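RNA-dependent RNA polymerase (Farallon virus, PDB 6DX5) probably copies viral RNA as the full-length L protein, of which this chain is the viral OTU domain, a cysteine protease with deubiquitinase activity. Local coordinates at residues R40-L45 against D54-T59; G58-Y63 against T126-M131; G121-T126 against C171-D176; V141-N144 against K150-D153. All coordinates share one frame; numbering follows the deposited sequence.

Contact 1: R40-L45 against D54-T59; sequences RAFAYL and DTVKGT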
loop_
_atom_site.group_PDB
_atom_site.type_symbol
_atom_site.label_atom_id
_atom_site.label_comp_id
_atom_site.label_asym_id
_atom_site.label_seq_id
_atom_site.Cartn_x
_atom_site.Cartn_y
_atom_site.Cartn_z
ATOM N N ARG A 40 15.391 12.972 -3.634
ATOM C CA ARG A 40 15.978 13.736 -4.750
ATOM C C ARG A 40 14.927 14.123 -5.784
ATOM O O ARG A 40 14.945 15.247 -6.332
ATOM C CB ARG A 40 17.068 12.922 -5.449
ATOM C CG ARG A 40 18.321 12.732 -4.597
ATOM C CD ARG A 40 19.336 11.779 -5.298
ATOM N NE ARG A 40 20.584 11.811 -4.554
ATOM C CZ ARG A 40 21.511 12.735 -4.767
ATOM N NH1 ARG A 40 21.335 13.638 -5.749
ATOM N NH2 ARG A 40 22.605 12.756 -4.026
ATOM N N ALA A 41 14.027 13.190 -6.097
ATOM C CA ALA A 41 12.936 13.502 -7.017
ATOM C C ALA A 41 12.078 14.631 -6.454
ATOM O O ALA A 41 11.828 15.641 -7.125
ATOM C CB ALA A 41 12.094 12.236 -7.275
ATOM N N PHE A 42 11.698 14.533 -5.186
ATOM C CA PHE A 42 10.856 15.604 -4.662
ATOM C C PHE A 42 11.665 16.896 -4.571
ATOM O O PHE A 42 11.192 17.960 -4.982
ATOM C CB PHE A 42 10.223 15.201 -3.300
ATOM C CG PHE A 42 9.252 16.214 -2.789
ATOM C CD1 PHE A 42 7.960 16.273 -3.287
ATOM C CD2 PHE A 42 9.651 17.158 -1.861
ATOM C CE1 PHE A 42 7.060 17.246 -2.830
ATOM C CE2 PHE A 42 8.768 18.154 -1.398
ATOM C CZ PHE A 42 7.464 18.188 -1.883
ATOM N N ALA A 43 12.917 16.827 -4.121
ATOM C CA ALA A 43 13.686 18.063 -4.056
ATOM C C ALA A 43 13.825 18.705 -5.451
ATOM O O ALA A 43 13.799 19.938 -5.599
ATOM C CB ALA A 43 15.058 17.778 -3.420
ATOM N N TYR A 44 13.951 17.896 -6.494
ATOM C CA TYR A 44 14.066 18.485 -7.821
ATOM C C TYR A 44 12.814 19.278 -8.181
ATOM O O TYR A 44 12.912 20.406 -8.687
ATOM C CB TYR A 44 14.343 17.416 -8.872
ATOM C CG TYR A 44 14.416 18.064 -10.229
ATOM C CD1 TYR A 44 15.600 18.643 -10.690
ATOM C CD2 TYR A 44 13.302 18.113 -11.046
ATOM C CE1 TYR A 44 15.670 19.259 -11.951
ATOM C CE2 TYR A 44 13.364 18.714 -12.319
ATOM C CZ TYR A 44 14.541 19.281 -12.755
ATOM O OH TYR A 44 14.575 19.845 -14.023
ATOM N N LEU A 45 11.616 18.717 -7.916
ATOM C CA LEU A 45 10.390 19.437 -8.273
ATOM C C LEU A 45 10.160 20.617 -7.352
ATOM O O LEU A 45 9.739 21.685 -7.798
ATOM C CB LEU A 45 9.168 18.530 -8.195
ATOM C CG LEU A 45 9.232 17.361 -9.163
ATOM C CD1 LEU A 45 8.037 16.417 -8.998
ATOM C CD2 LEU A 45 9.297 17.952 -10.569
ATOM N N ASP A 54 18.447 16.481 1.205
ATOM C CA ASP A 54 18.697 16.325 2.633
ATOM C C ASP A 54 17.774 17.215 3.448
ATOM O O ASP A 54 17.334 16.819 4.543
ATOM C CB ASP A 54 20.173 16.626 2.983
ATOM C CG ASP A 54 20.697 17.974 2.367
ATOM O OD1 ASP A 54 19.990 18.618 1.542
ATOM O OD2 ASP A 54 21.841 18.391 2.702
ATOM N N THR A 55 17.491 18.425 2.940
ATOM C CA THR A 55 16.480 19.280 3.560
ATOM C C THR A 55 15.094 18.650 3.440
ATOM O O THR A 55 14.274 18.726 4.359
ATOM C CB THR A 55 16.533 20.635 2.890
ATOM O OG1 THR A 55 17.856 21.159 3.048
ATOM C CG2 THR A 55 15.487 21.619 3.448
ATOM N N VAL A 56 14.827 18.001 2.314
ATOM C CA VAL A 56 13.565 17.290 2.152
ATOM C C VAL A 56 13.483 16.149 3.166
ATOM O O VAL A 56 12.469 15.963 3.845
ATOM C CB VAL A 56 13.433 16.775 0.695
ATOM C CG1 VAL A 56 12.248 15.800 0.610
ATOM C CG2 VAL A 56 13.237 17.965 -0.268
ATOM N N LYS A 57 14.554 15.357 3.276
ATOM C CA LYS A 57 14.558 14.295 4.251
ATOM C C LYS A 57 14.345 14.867 5.667
ATOM O O LYS A 57 13.530 14.349 6.440
ATOM C CB LYS A 57 15.878 13.543 4.177
ATOM C CG LYS A 57 15.971 12.354 5.162
ATOM C CD LYS A 57 17.239 11.474 4.866
ATOM C CE LYS A 57 17.288 10.285 5.888
ATOM N NZ LYS A 57 18.526 9.431 5.882
ATOM N N GLY A 58 15.110 15.911 6.020
ATOM C CA GLY A 58 14.981 16.538 7.335
ATOM C C GLY A 58 13.567 17.051 7.575
ATOM O O GLY A 58 13.050 16.975 8.687
ATOM N N THR A 59 12.904 17.537 6.521
ATOM C CA THR A 59 11.525 17.983 6.653
ATOM C C THR A 59 10.615 16.825 7.014
ATOM O O THR A 59 9.815 16.919 7.953
ATOM C CB THR A 59 11.092 18.663 5.365
ATOM O OG1 THR A 59 11.986 19.766 5.154
ATOM C CG2 THR A 59 9.613 19.159 5.435
#
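Val56 meets Phe42 and Ala43 where helix 37-47 packs against helix 53-66, two neighbouring helices of the OTU-like cysteine protease fold. The contact is small, about 130 Å² in all, and wholly apolar. The two methyls of Val56 share the work. CG1 lies 3.8 Å from Phe42 CD2, obliquely to the ring. CG2 sits 3.6 Å from Ala43 CB and is also close to Ala43 CA. The small methyl of Ala43 lets the backbones come near, with Ala43 CA and Val56 CA 6.3 Å apart. With CG anti to the backbone N (chi1 -175°), the Phe42 ring is brought up beside Val56 CG1.

Around these three residues, Leu132 of helix 126-136 touches both Phe42 and Val56, and Ile168 of the central sheet also packs on Phe42. The Phe42 ring meets that of Phe46 one turn further on. Arg40 lies on the same helix but points away from helix 53-66. Its NH1 makes salt bridges to Glu50 and Glu51, in the short link between the two helices.

Helix 53-66 has its own side-chain bonds. Asp54 OD1 takes the N-H of Thr55 at 2.9 Å, a bent bond (132°) that meets the carboxylate from above its plane. Thr55 O is gripped twice from one turn on: Thr59 N donates at 2.8 Å, and Thr59 OG1 donates at 2.6 Å from the opposite face of the carbonyl plane.

Contact 2: G58-Y63 against T126-M131; sequences GTALGY and TDEAEM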
loop_
_atom_site.group_PDB
_atom_site.type_symbol
_atom_site.label_atom_id
_atom_site.label_comp_id
_atom_site.label_asym_id
_atom_site.label_seq_id
_atom_site.Cartn_x
_atom_site.Cartn_y
_atom_site.Cartn_z
ATOM N N GLY A 58 15.110 15.911 6.020
ATOM C CA GLY A 58 14.981 16.538 7.335
ATOM C C GLY A 58 13.567 17.051 7.575
ATOM O O GLY A 58 13.050 16.975 8.687
ATOM N N THR A 59 12.904 17.537 6.521
ATOM C CA THR A 59 11.525 17.983 6.653
ATOM C C THR A 59 10.615 16.825 7.014
ATOM O O THR A 59 9.815 16.919 7.953
ATOM C CB THR A 59 11.092 18.663 5.365
ATOM O OG1 THR A 59 11.986 19.766 5.154
ATOM C CG2 THR A 59 9.613 19.159 5.435
ATOM N N ALA A 60 10.773 15.703 6.321
ATOM C CA ALA A 60 9.918 14.556 6.554
ATOM C C ALA A 60 10.103 14.029 7.962
ATOM O O ALA A 60 9.127 13.834 8.687
ATOM C CB ALA A 60 10.213 13.452 5.527
ATOM N N LEU A 61 11.349 13.866 8.396
ATOM C CA LEU A 61 11.591 13.292 9.718
ATOM C C LEU A 61 11.216 14.276 10.834
ATOM O O LEU A 61 10.727 13.860 11.906
ATOM C CB LEU A 61 13.047 12.876 9.863
ATOM C CG LEU A 61 13.484 11.501 9.330
ATOM C CD1 LEU A 61 12.876 11.187 7.992
ATOM C CD2 LEU A 61 15.008 11.454 9.221
ATOM N N GLY A 62 11.453 15.574 10.637
ATOM C CA GLY A 62 11.052 16.525 11.677
ATOM C C GLY A 62 9.539 16.549 11.830
ATOM O O GLY A 62 9.013 16.599 12.939
ATOM N N TYR A 63 8.826 16.483 10.696
ATOM C CA TYR A 63 7.382 16.343 10.728
ATOM C C TYR A 63 6.965 15.103 11.516
ATOM O O TYR A 63 6.000 15.154 12.307
ATOM C CB TYR A 63 6.817 16.303 9.287
ATOM C CG TYR A 63 5.326 16.076 9.270
ATOM C CD1 TYR A 63 4.801 14.770 9.154
ATOM C CD2 TYR A 63 4.453 17.133 9.466
ATOM C CE1 TYR A 63 3.423 14.536 9.203
ATOM C CE2 TYR A 63 3.067 16.914 9.524
ATOM C CZ TYR A 63 2.569 15.601 9.372
ATOM O OH TYR A 63 1.195 15.373 9.431
ATOM N N THR A 126 7.100 5.990 0.073
ATOM C CA THR A 126 5.738 6.495 0.296
ATOM C C THR A 126 5.501 6.907 1.760
ATOM O O THR A 126 4.741 7.847 2.023
ATOM C CB THR A 126 4.711 5.441 -0.148
ATOM O OG1 THR A 126 4.995 4.201 0.510
ATOM C CG2 THR A 126 4.821 5.198 -1.659
ATOM N N ASP A 127 6.149 6.256 2.736
ATOM C CA ASP A 127 5.935 6.696 4.123
ATOM C C ASP A 127 6.310 8.156 4.257
ATOM O O ASP A 127 5.636 8.922 4.940
ATOM C CB ASP A 127 6.758 5.875 5.108
ATOM C CG ASP A 127 6.211 4.458 5.335
ATOM O OD1 ASP A 127 5.143 4.043 4.784
ATOM O OD2 ASP A 127 6.904 3.749 6.094
ATOM N N GLU A 128 7.348 8.575 3.557
ATOM C CA GLU A 128 7.767 9.967 3.634
ATOM C C GLU A 128 6.991 10.864 2.656
ATOM O O GLU A 128 6.796 12.047 2.970
ATOM C CB GLU A 128 9.278 10.083 3.408
ATOM C CG GLU A 128 10.111 9.501 4.590
ATOM C CD GLU A 128 10.191 7.977 4.563
ATOM O OE1 GLU A 128 10.319 7.382 5.681
ATOM O OE2 GLU A 128 10.143 7.383 3.431
ATOM N N ALA A 129 6.513 10.348 1.503
ATOM C CA ALA A 129 5.567 11.130 0.691
ATOM C C ALA A 129 4.382 11.609 1.542
ATOM O O ALA A 129 3.951 12.760 1.441
ATOM C CB ALA A 129 5.045 10.308 -0.499
ATOM N N GLU A 130 3.835 10.738 2.369
ATOM C CA GLU A 130 2.727 11.141 3.202
ATOM C C GLU A 130 3.133 12.277 4.142
ATOM O O GLU A 130 2.356 13.217 4.382
ATOM C CB GLU A 130 2.242 9.924 3.980
ATOM C CG GLU A 130 1.276 10.238 5.057
ATOM C CD GLU A 130 0.691 8.988 5.735
ATOM O OE1 GLU A 130 1.373 7.918 5.801
ATOM O OE2 GLU A 130 -0.513 9.087 6.167
ATOM N N MET A 131 4.340 12.196 4.708
ATOM C CA MET A 131 4.785 13.203 5.670
ATOM C C MET A 131 4.963 14.544 4.982
ATOM O O MET A 131 4.510 15.580 5.488
ATOM C CB MET A 131 6.099 12.738 6.293
ATOM C CG MET A 131 5.912 11.419 7.143
ATOM S SD MET A 131 7.511 10.826 7.674
ATOM C CE MET A 131 7.063 9.139 8.317
#
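Ala60, Tyr63, Glu128 and Met131 form a steep helix-helix crossing in the OTU fold. The axes of 58-63 and 126-131 pass 9.0 Å apart at 77°. Ala60 is the close point: its CB faces helix 126-136 and is 4.2 Å from Met131 CB. The same methyl rests 4.1 Å from Glu128 CG, the aliphatic part of that side chain.

Met131 meets Ala60 with both CB and SD. Its chain is extended beyond CG, and this puts SD 3.6 Å from Ala60 O. Tyr63 comes from one turn further along the first helix. Its CG is anti to the backbone N (chi1 177°), which lays the ring obliquely across the start of Met131, with Tyr63 CD1 3.7 Å from Met131 CB.

Glu128 is bent at chi2 (78°), and its carboxylate finds partners outside the two segments. OE1 is hydrogen-bonded to Tyr113 OH and probably to Tyr122 OH, though the latter approach is unusually short. OE2 accepts from the backbone N of Gly125, the N-cap residue of the same helix. Next to it, Asp127 OD2 hydrogen-bonds a DTT molecule, probably from the crystallisation liquor. The backbone carbonyl of Met131 lies over one face of the Tyr63 ring, its O 3.7 Å above the plane and offset toward the rim.

Contact 3: G121-T126 against C171-D176; sequences GYWGGT and CGAHFD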
loop_
_atom_site.group_PDB
_atom_site.type_symbol
_atom_site.label_atom_id
_atom_site.label_comp_id
_atom_site.label_asym_id
_atom_site.label_seq_id
_atom_site.Cartn_x
_atom_site.Cartn_y
_atom_site.Cartn_z
ATOM N N GLY A 121 21.911 5.004 4.858
ATOM C CA GLY A 121 21.481 3.994 3.905
ATOM C C GLY A 121 19.983 3.810 3.760
ATOM O O GLY A 121 19.535 2.906 3.051
ATOM N N TYR A 122 19.183 4.658 4.393
ATOM C CA TYR A 122 17.735 4.483 4.383
ATOM C C TYR A 122 17.133 4.833 3.028
ATOM O O TYR A 122 17.489 5.830 2.410
ATOM C CB TYR A 122 17.112 5.372 5.463
ATOM C CG TYR A 122 15.598 5.325 5.553
ATOM C CD1 TYR A 122 14.824 6.436 5.203
ATOM C CD2 TYR A 122 14.955 4.196 6.047
ATOM C CE1 TYR A 122 13.464 6.425 5.332
ATOM C CE2 TYR A 122 13.585 4.175 6.178
ATOM C CZ TYR A 122 12.846 5.293 5.842
ATOM O OH TYR A 122 11.479 5.261 5.991
ATOM N N TRP A 123 16.184 4.028 2.587
ATOM C CA TRP A 123 15.491 4.216 1.327
ATOM C C TRP A 123 14.178 4.958 1.571
ATOM O O TRP A 123 13.170 4.345 1.947
ATOM C CB TRP A 123 15.233 2.865 0.682
ATOM C CG TRP A 123 16.386 2.382 -0.108
ATOM C CD1 TRP A 123 17.509 1.779 0.378
ATOM C CD2 TRP A 123 16.534 2.425 -1.529
ATOM N NE1 TRP A 123 18.356 1.442 -0.646
ATOM C CE2 TRP A 123 17.793 1.827 -1.832
ATOM C CE3 TRP A 123 15.737 2.903 -2.576
ATOM C CZ2 TRP A 123 18.287 1.720 -3.136
ATOM C CZ3 TRP A 123 16.215 2.772 -3.870
ATOM C CH2 TRP A 123 17.483 2.177 -4.145
ATOM N N GLY A 124 14.172 6.264 1.307
ATOM C CA GLY A 124 12.933 7.017 1.403
ATOM C C GLY A 124 11.880 6.512 0.428
ATOM O O GLY A 124 12.190 5.870 -0.569
ATOM N N GLY A 125 10.598 6.799 0.723
ATOM C CA GLY A 125 9.528 6.326 -0.158
ATOM C C GLY A 125 8.152 6.807 0.239
ATOM O O GLY A 125 8.039 7.910 0.747
ATOM N N THR A 126 7.100 5.990 0.073
ATOM C CA THR A 126 5.738 6.495 0.296
ATOM C C THR A 126 5.501 6.907 1.760
ATOM O O THR A 126 4.741 7.847 2.023
ATOM C CB THR A 126 4.711 5.441 -0.148
ATOM O OG1 THR A 126 4.995 4.201 0.510
ATOM C CG2 THR A 126 4.821 5.198 -1.659
ATOM N N CYS A 171 9.621 3.242 -10.622
ATOM C CA CYS A 171 9.820 2.026 -11.416
ATOM C C CYS A 171 10.589 1.040 -10.547
ATOM O O CYS A 171 11.781 1.247 -10.292
ATOM C CB CYS A 171 10.561 2.334 -12.721
ATOM S SG CYS A 171 10.525 0.851 -13.870
ATOM N N GLY A 172 9.899 0.020 -10.031
ATOM C CA GLY A 172 10.442 -0.812 -8.959
ATOM C C GLY A 172 10.866 -0.019 -7.716
ATOM O O GLY A 172 10.066 0.644 -7.021
ATOM N N ALA A 173 12.142 -0.125 -7.379
ATOM C CA ALA A 173 12.647 0.603 -6.224
ATOM C C ALA A 173 13.006 2.046 -6.555
ATOM O O ALA A 173 13.235 2.826 -5.634
ATOM C CB ALA A 173 13.886 -0.090 -5.649
ATOM N N HIS A 174 13.026 2.443 -7.832
ATOM C CA HIS A 174 13.612 3.722 -8.185
ATOM C C HIS A 174 12.554 4.801 -8.435
ATOM O O HIS A 174 11.584 4.574 -9.148
ATOM C CB HIS A 174 14.532 3.583 -9.428
ATOM C CG HIS A 174 15.248 4.853 -9.737
ATOM N ND1 HIS A 174 16.200 5.379 -8.899
ATOM C CD2 HIS A 174 15.030 5.799 -10.686
ATOM C CE1 HIS A 174 16.604 6.558 -9.365
ATOM N NE2 HIS A 174 15.905 6.838 -10.449
ATOM N N PHE A 175 12.804 6.012 -7.929
ATOM C CA PHE A 175 11.923 7.158 -8.140
ATOM C C PHE A 175 12.622 8.197 -9.010
ATOM O O PHE A 175 13.802 8.482 -8.796
ATOM C CB PHE A 175 11.526 7.840 -6.809
ATOM C CG PHE A 175 10.747 6.956 -5.846
ATOM C CD1 PHE A 175 9.347 7.035 -5.789
ATOM C CD2 PHE A 175 11.404 6.142 -4.917
ATOM C CE1 PHE A 175 8.593 6.282 -4.861
ATOM C CE2 PHE A 175 10.668 5.344 -3.981
ATOM C CZ PHE A 175 9.250 5.423 -3.952
ATOM N N ASP A 176 11.896 8.785 -9.983
ATOM C CA ASP A 176 12.352 9.973 -10.728
ATOM C C ASP A 176 11.268 11.063 -10.661
ATOM O O ASP A 176 10.121 10.802 -10.253
ATOM C CB ASP A 176 12.660 9.633 -12.207
ATOM C CG ASP A 176 13.949 8.823 -12.391
ATOM O OD1 ASP A 176 13.946 7.906 -13.276
ATOM O OD2 ASP A 176 15.003 9.138 -11.709
#
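Trp123, Gly124 and Gly125 lie against Ala173 and Phe175 in a loop-to-hairpin contact. The loop leads into helix 126-136. The hairpin joins strands 166-171 and 174-180 of the central sheet through a type II' turn, Cys171 to His174. Gly172 takes the positive phi of that turn.

Trp123 presents the edge of its indole. CZ3 is 3.5 Å from Ala173 O, which lies near the ring plane, and 4.1 Å from Ala173 CB. Phe175 covers the glycines instead. Its CE2 is 3.8 Å from Gly124 O, and its CZ is 3.9 Å from Gly125 CA, both met obliquely. Phe38 of helix 37-47 meets the Phe175 ring edge-to-face.

His174 points away from the loop. Its NE2 donates to Asp176 OD2 at 2.8 Å, from above the carboxylate plane and moderately bent (143°). A salt bridge from Arg28 to OD1 and the N-H of Val31 to OD2 hold that carboxylate. His174 and Trp123 both touch Cys37, at the start of helix 37-47. A cysteine at a helix start, touching a histidine that is bonded to a carboxylate, is consistent with the active-site layout of clan CA cysteine proteases such as the OTU family.

Contact 4: V141-N144 against K150-D153; sequences VIWN and KVLD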
loop_
_atom_site.group_PDB
_atom_site.type_symbol
_atom_site.label_atom_id
_atom_site.label_comp_id
_atom_site.label_asym_id
_atom_site.label_seq_id
_atom_site.Cartn_x
_atom_site.Cartn_y
_atom_site.Cartn_z
ATOM N N VAL A 141 1.909 13.009 -6.164
ATOM C CA VAL A 141 1.343 11.903 -6.920
ATOM C C VAL A 141 2.458 10.922 -7.232
ATOM O O VAL A 141 3.507 11.328 -7.723
ATOM C CB VAL A 141 0.684 12.401 -8.212
ATOM C CG1 VAL A 141 0.052 11.278 -8.910
ATOM C CG2 VAL A 141 -0.337 13.511 -7.879
ATOM N N ILE A 142 2.240 9.636 -6.941
ATOM C CA ILE A 142 3.219 8.586 -7.210
ATOM C C ILE A 142 2.653 7.724 -8.330
ATOM O O ILE A 142 1.621 7.070 -8.156
ATOM C CB ILE A 142 3.513 7.711 -5.988
ATOM C CG1 ILE A 142 3.818 8.543 -4.731
ATOM C CG2 ILE A 142 4.672 6.747 -6.329
ATOM C CD1 ILE A 142 5.146 9.138 -4.746
ATOM N N TRP A 143 3.311 7.711 -9.476
ATOM C CA TRP A 143 2.867 6.904 -10.607
ATOM C C TRP A 143 3.749 5.657 -10.656
ATOM O O TRP A 143 4.960 5.759 -10.876
ATOM C CB TRP A 143 2.978 7.677 -11.933
ATOM C CG TRP A 143 2.238 8.969 -12.017
ATOM C CD1 TRP A 143 2.652 10.181 -11.542
ATOM C CD2 TRP A 143 0.924 9.169 -12.560
ATOM N NE1 TRP A 143 1.691 11.133 -11.782
ATOM C CE2 TRP A 143 0.618 10.535 -12.399
ATOM C CE3 TRP A 143 -0.014 8.328 -13.177
ATOM C CZ2 TRP A 143 -0.608 11.096 -12.818
ATOM C CZ3 TRP A 143 -1.233 8.887 -13.621
ATOM C CH2 TRP A 143 -1.524 10.249 -13.403
ATOM N N ASN A 144 3.158 4.496 -10.446
ATOM C CA ASN A 144 3.907 3.259 -10.524
ATOM C C ASN A 144 3.836 2.762 -11.961
ATOM O O ASN A 144 2.741 2.492 -12.477
ATOM C CB ASN A 144 3.327 2.219 -9.555
ATOM C CG ASN A 144 3.266 2.731 -8.127
ATOM O OD1 ASN A 144 2.180 3.044 -7.607
ATOM N ND2 ASN A 144 4.416 2.903 -7.522
ATOM N N LYS A 150 4.364 2.509 -19.005
ATOM C CA LYS A 150 2.904 2.390 -18.893
ATOM C C LYS A 150 2.515 2.267 -17.432
ATOM O O LYS A 150 3.144 1.504 -16.676
ATOM C CB LYS A 150 2.362 1.150 -19.630
ATOM C CG LYS A 150 2.613 1.001 -21.115
ATOM C CD LYS A 150 2.512 2.283 -21.884
ATOM C CE LYS A 150 3.859 2.857 -22.071
ATOM N NZ LYS A 150 3.972 4.271 -22.403
ATOM N N VAL A 151 1.459 2.993 -17.045
ATOM C CA VAL A 151 1.064 3.089 -15.646
ATOM C C VAL A 151 0.446 1.778 -15.178
ATOM O O VAL A 151 -0.417 1.197 -15.858
ATOM C CB VAL A 151 0.082 4.251 -15.444
ATOM C CG1 VAL A 151 -0.379 4.308 -13.976
ATOM C CG2 VAL A 151 0.733 5.550 -15.804
ATOM N N LEU A 152 0.880 1.297 -14.007
ATOM C CA LEU A 152 0.206 0.157 -13.379
ATOM C C LEU A 152 -0.879 0.649 -12.420
ATOM O O LEU A 152 -2.003 0.158 -12.456
ATOM C CB LEU A 152 1.211 -0.725 -12.619
ATOM C CG LEU A 152 2.382 -1.366 -13.364
ATOM C CD1 LEU A 152 3.600 -1.639 -12.452
ATOM C CD2 LEU A 152 1.875 -2.641 -13.916
ATOM N N ASP A 153 -0.545 1.593 -11.541
ATOM C CA ASP A 153 -1.551 2.280 -10.737
ATOM C C ASP A 153 -0.894 3.532 -10.181
ATOM O O ASP A 153 0.290 3.792 -10.424
ATOM C CB ASP A 153 -2.135 1.383 -9.634
ATOM C CG ASP A 153 -1.059 0.662 -8.839
ATOM O OD1 ASP A 153 -1.037 -0.603 -8.830
ATOM O OD2 ASP A 153 -0.218 1.377 -8.239
#
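Asn144 is held to Asp153 and Leu152 by two backbone bonds. Asn144 N donates to Asp153 O at 3.0 Å (154°). The bond from Leu152 N to Asn144 O is shorter, 2.7 Å, and nearly straight (166°). Leu152 CB also packs 3.6 Å from Asn144 O.

Leu152 and Asp153 thus both face the single residue Asn144. This is a classic beta bulge, in the hairpin of strands 140-145 and 151-157 of the central sheet.

The side chains of Asn144 and Asp153 stand on the same face of the sheet. Asn144 OD1 is 3.0 Å from Asp153 OD2, but both are acceptors, and the amide and carboxylate planes are 71° apart. Asn144 OD1 accepts from Gln155 NE2. The other carboxylate oxygen, Asp153 OD1, forms a salt bridge with Arg170 of the second subunit. The positive charge of that arginine may offset some of the repulsion between the two facing oxygens.

Trp143 packs on Val151: its CE3 is 3.9 Å from Val151 CG2, met obliquely. Val141 CG1 lies over one indole face, offset toward the rim. The indole NE1 donates to Asn167 OD1 on the next strand, 166-171.

From the N terminus, contact 1 comes first and closes the short loop between helices 37-47 and 53-66. Contact 2 starts on the same second helix, sharing Gly58 and Thr59, and closes a long excursion that includes helices 72-86 and 103-117. Contact 3 opens at 121-126, before contact 2 is finished, so the two cross; they share Thr126, and Tyr122 probably hydrogen-bonds Glu128. Contact 4, a local hairpin, is nested inside the loop closed by contact 3. Phe175 packs on Ile142 between them. Ala41 touches Asp176, joining contacts 1 and 3. Contacts 1 and 2 join helices, contact 3 ties the loop before helix 126-136 to the sheet, and contact 4 pairs strands within it.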